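Local coordinates for heterokaryon incompatibility protein s (Podospora anserina, PDB 2WVQ) that triggers heterokaryon incompatibility together with het-S and propagates as the [het-s] prion through a C-terminal domain, the part described here being its N-terminal globular domain, at residues Arg55-Val63 with Val171-Ile180. The protein carries 2 engineered substitutions. Numbering follows the deposited sequence.
Sequences RLSRWGEAV and VDELEKAFPI
The C-terminal ends of helices 42-62 and 157-176 run nearly parallel, Arg55 to Ala62 beside Val171 to Lys176 with axes 10.3 Å apart at 14°, and the chain beyond the second helix bends back so that Ile180 reaches Ala62. At one end Arg55, extended from CG to NE, bridges two acids a helical turn apart. Arg55 grips Glu175 side-on, NE to OE1 (3.1 Å) and NH2 to OE2, both oxygens met from above the carboxylate plane. Arg55 NH2 also gives Asp172 OD2 a nearly straight bond of 2.6 Å in the guanidinium plane, while Val171 CG1 lies over one guanidinium face, toward its rim. A water links Arg55 O to Glu175 OE1; Arg169 binds the other oxygen of Asp172. In this mainly helical HeLo domain, the indole of Trp59 lies between the paired helices. Its CG lies anti to the backbone N (chi1 179°), which carries the ring across to Leu174: Leu174 CG sits over the six-membered ring of Trp59, 3.8 Å from its centroid, in a CH-pi contact, and Trp59 NE1 makes a weak hydrogen bond to Leu174 O. The indole edge meets the face of Phe178 in an offset edge-to-face stack, planes at 71°, and Val63 CG2 makes a CH-pi contact with the Phe178 ring. Ile180, the N-cap of helix 181-191, puts CD1 3.4 Å from Trp59 CD1 and tightly against Ala62 CB. Leu174 also touches Ala84 and Ile87 of helix 79-108.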
loop_
_atom_site.group_PDB
_atom_site.type_symbol
_atom_site.label_atom_id
_atom_site.label_comp_id
_atom_site.label_asym_id
_atom_site.label_seq_id
_atom_site.Cartn_x
_atom_site.Cartn_y
_atom_site.Cartn_z
ATOM N N ARG A 55 19.268 1.239 -3.693
ATOM C CA ARG A 55 19.382 1.529 -2.280
ATOM C C ARG A 55 18.993 0.325 -1.413
ATOM O O ARG A 55 19.632 0.063 -0.349
ATOM C CB ARG A 55 18.595 2.767 -1.914
ATOM C CG ARG A 55 18.946 3.260 -0.520
ATOM C CD ARG A 55 17.843 4.055 0.060
ATOM N NE ARG A 55 17.928 4.191 1.509
ATOM C CZ ARG A 55 16.952 4.706 2.249
ATOM N NH1 ARG A 55 15.821 5.128 1.668
ATOM N NH2 ARG A 55 17.086 4.784 3.561
ATOM N N LEU A 56 17.972 -0.405 -1.875
ATOM C CA LEU A 56 17.545 -1.665 -1.270
ATOM C C LEU A 56 18.695 -2.695 -1.395
ATOM O O LEU A 56 19.101 -3.349 -0.403
ATOM C CB LEU A 56 16.251 -2.200 -1.940
ATOM C CG LEU A 56 15.666 -3.574 -1.511
ATOM C CD1 LEU A 56 15.267 -3.625 -0.070
ATOM C CD2 LEU A 56 14.475 -4.075 -2.391
ATOM N N SER A 57 19.243 -2.827 -2.588
ATOM C CA SER A 57 20.362 -3.747 -2.703
ATOM C C SER A 57 21.620 -3.337 -1.885
ATOM O O SER A 57 22.299 -4.222 -1.389
ATOM C CB SER A 57 20.672 -4.109 -4.143
ATOM O OG SER A 57 21.595 -3.242 -4.716
ATOM N N ARG A 58 21.909 -2.036 -1.757
ATOM C CA ARG A 58 22.975 -1.552 -0.903
ATOM C C ARG A 58 22.844 -2.075 0.507
ATOM O O ARG A 58 23.850 -2.449 1.100
ATOM C CB ARG A 58 23.144 -0.030 -0.902
ATOM C CG ARG A 58 24.545 0.490 -0.351
ATOM C CD ARG A 58 24.565 2.014 -0.274
ATOM N NE ARG A 58 24.180 2.576 -1.577
ATOM C CZ ARG A 58 23.171 3.423 -1.824
ATOM N NH1 ARG A 58 22.407 3.884 -0.853
ATOM N NH2 ARG A 58 22.953 3.830 -3.073
ATOM N N TRP A 59 21.614 -2.092 1.033
ATOM C CA TRP A 59 21.331 -2.634 2.338
ATOM C C TRP A 59 21.716 -4.097 2.486
ATOM O O TRP A 59 22.315 -4.479 3.510
ATOM C CB TRP A 59 19.858 -2.455 2.742
ATOM C CG TRP A 59 19.600 -3.040 4.090
ATOM C CD1 TRP A 59 19.789 -2.432 5.286
ATOM C CD2 TRP A 59 19.122 -4.357 4.376
ATOM N NE1 TRP A 59 19.476 -3.292 6.308
ATOM C CE2 TRP A 59 19.059 -4.480 5.774
ATOM C CE3 TRP A 59 18.740 -5.449 3.576
ATOM C CZ2 TRP A 59 18.606 -5.640 6.410
ATOM C CZ3 TRP A 59 18.278 -6.603 4.209
ATOM C CH2 TRP A 59 18.230 -6.695 5.615
ATOM N N GLY A 60 21.337 -4.922 1.515
ATOM C CA GLY A 60 21.697 -6.338 1.573
ATOM C C GLY A 60 23.199 -6.529 1.578
ATOM O O GLY A 60 23.719 -7.430 2.269
ATOM N N GLU A 61 23.911 -5.678 0.834
ATOM C CA GLU A 61 25.383 -5.734 0.810
ATOM C C GLU A 61 25.996 -5.302 2.139
ATOM O O GLU A 61 26.991 -5.911 2.598
ATOM C CB GLU A 61 25.933 -4.846 -0.331
ATOM C CG GLU A 61 27.455 -4.887 -0.552
ATOM C CD GLU A 61 27.953 -6.185 -1.177
ATOM O OE1 GLU A 61 27.134 -7.074 -1.484
ATOM O OE2 GLU A 61 29.179 -6.319 -1.379
ATOM N N ALA A 62 25.426 -4.247 2.735
ATOM C CA ALA A 62 25.911 -3.661 3.984
ATOM C C ALA A 62 25.838 -4.651 5.159
ATOM O O ALA A 62 26.736 -4.736 6.021
ATOM C CB ALA A 62 25.101 -2.434 4.312
ATOM N N VAL A 63 24.720 -5.366 5.175
ATOM C CA VAL A 63 24.384 -6.379 6.158
ATOM C C VAL A 63 24.961 -7.786 5.835
ATOM O O VAL A 63 24.833 -8.699 6.636
ATOM C CB VAL A 63 22.828 -6.320 6.205
ATOM C CG1 VAL A 63 22.126 -7.519 5.524
ATOM C CG2 VAL A 63 22.326 -5.823 7.495
ATOM N N VAL A 171 13.351 0.951 3.499
ATOM C CA VAL A 171 14.811 0.849 3.576
ATOM C C VAL A 171 15.329 1.743 4.721
ATOM O O VAL A 171 16.344 1.401 5.340
ATOM C CB VAL A 171 15.549 1.055 2.189
ATOM C CG1 VAL A 171 17.079 0.926 2.329
ATOM C CG2 VAL A 171 15.091 0.059 1.146
ATOM N N ASP A 172 14.620 2.838 5.039
ATOM C CA ASP A 172 14.864 3.611 6.280
ATOM C C ASP A 172 14.732 2.710 7.505
ATOM O O ASP A 172 15.609 2.719 8.383
ATOM C CB ASP A 172 13.889 4.790 6.465
ATOM C CG ASP A 172 14.115 5.935 5.477
ATOM O OD1 ASP A 172 13.245 6.842 5.404
ATOM O OD2 ASP A 172 15.147 5.929 4.771
ATOM N N GLU A 173 13.626 1.965 7.578
ATOM C CA GLU A 173 13.354 1.014 8.667
ATOM C C GLU A 173 14.433 -0.085 8.778
ATOM O O GLU A 173 14.901 -0.400 9.887
ATOM C CB GLU A 173 11.972 0.376 8.479
ATOM C CG GLU A 173 10.832 1.042 9.238
ATOM C CD GLU A 173 9.563 0.178 9.268
ATOM O OE1 GLU A 173 9.206 -0.351 10.353
ATOM O OE2 GLU A 173 8.913 0.030 8.203
ATOM N N LEU A 174 14.820 -0.645 7.632
ATOM C CA LEU A 174 15.874 -1.677 7.500
ATOM C C LEU A 174 17.238 -1.198 7.958
ATOM O O LEU A 174 17.966 -1.930 8.648
ATOM C CB LEU A 174 15.990 -2.119 6.042
ATOM C CG LEU A 174 15.577 -3.468 5.462
ATOM C CD1 LEU A 174 14.686 -4.314 6.349
ATOM C CD2 LEU A 174 15.014 -3.334 4.052
ATOM N N GLU A 175 17.599 0.010 7.536
ATOM C CA GLU A 175 18.857 0.635 7.939
ATOM C C GLU A 175 18.886 1.003 9.435
ATOM O O GLU A 175 19.945 1.022 10.042
ATOM C CB GLU A 175 19.164 1.860 7.062
ATOM C CG GLU A 175 19.621 1.544 5.633
ATOM C CD GLU A 175 19.646 2.791 4.737
ATOM O OE1 GLU A 175 19.693 2.670 3.490
ATOM O OE2 GLU A 175 19.604 3.904 5.288
ATOM N N LYS A 176 17.719 1.305 10.015
ATOM C CA LYS A 176 17.586 1.615 11.440
ATOM C C LYS A 176 17.863 0.379 12.326
ATOM O O LYS A 176 18.367 0.513 13.440
ATOM C CB LYS A 176 16.177 2.185 11.737
ATOM C CG LYS A 176 16.086 3.277 12.824
ATOM C CD LYS A 176 15.952 2.680 14.251
ATOM C CE LYS A 176 16.202 3.699 15.350
ATOM N NZ LYS A 176 15.195 4.815 15.347
ATOM N N ALA A 177 17.515 -0.813 11.841
ATOM C CA ALA A 177 17.611 -2.025 12.658
ATOM C C ALA A 177 19.020 -2.652 12.703
ATOM O O ALA A 177 19.249 -3.628 13.424
ATOM C CB ALA A 177 16.569 -3.055 12.203
ATOM N N PHE A 178 19.953 -2.094 11.926
ATOM C CA PHE A 178 21.309 -2.642 11.807
ATOM C C PHE A 178 22.382 -1.543 11.861
ATOM O O PHE A 178 22.138 -0.423 11.396
ATOM C CB PHE A 178 21.420 -3.518 10.542
ATOM C CG PHE A 178 20.517 -4.724 10.570
ATOM C CD1 PHE A 178 19.179 -4.638 10.162
ATOM C CD2 PHE A 178 20.990 -5.951 11.026
ATOM C CE1 PHE A 178 18.354 -5.767 10.223
ATOM C CE2 PHE A 178 20.175 -7.064 11.066
ATOM C CZ PHE A 178 18.848 -6.964 10.673
ATOM N N PRO A 179 23.565 -1.846 12.452
ATOM C CA PRO A 179 24.609 -0.825 12.656
ATOM C C PRO A 179 25.424 -0.472 11.391
ATOM O O PRO A 179 26.657 -0.580 11.405
ATOM C CB PRO A 179 25.515 -1.494 13.706
ATOM C CG PRO A 179 25.459 -2.926 13.345
ATOM C CD PRO A 179 23.998 -3.157 12.982
ATOM N N ILE A 180 24.760 -0.038 10.315
ATOM C CA ILE A 180 25.438 0.074 9.017
ATOM C C ILE A 180 25.552 1.492 8.413
ATOM O O ILE A 180 25.718 1.643 7.199
ATOM C CB ILE A 180 24.830 -0.906 7.958
ATOM C CG1 ILE A 180 23.336 -0.604 7.738
ATOM C CG2 ILE A 180 25.091 -2.353 8.365
ATOM C CD1 ILE A 180 22.701 -1.337 6.589
HETATM O O HOH W 1 20.695 0.954 1.955
HETATM O O HOH W 2 14.674 7.777 2.915
#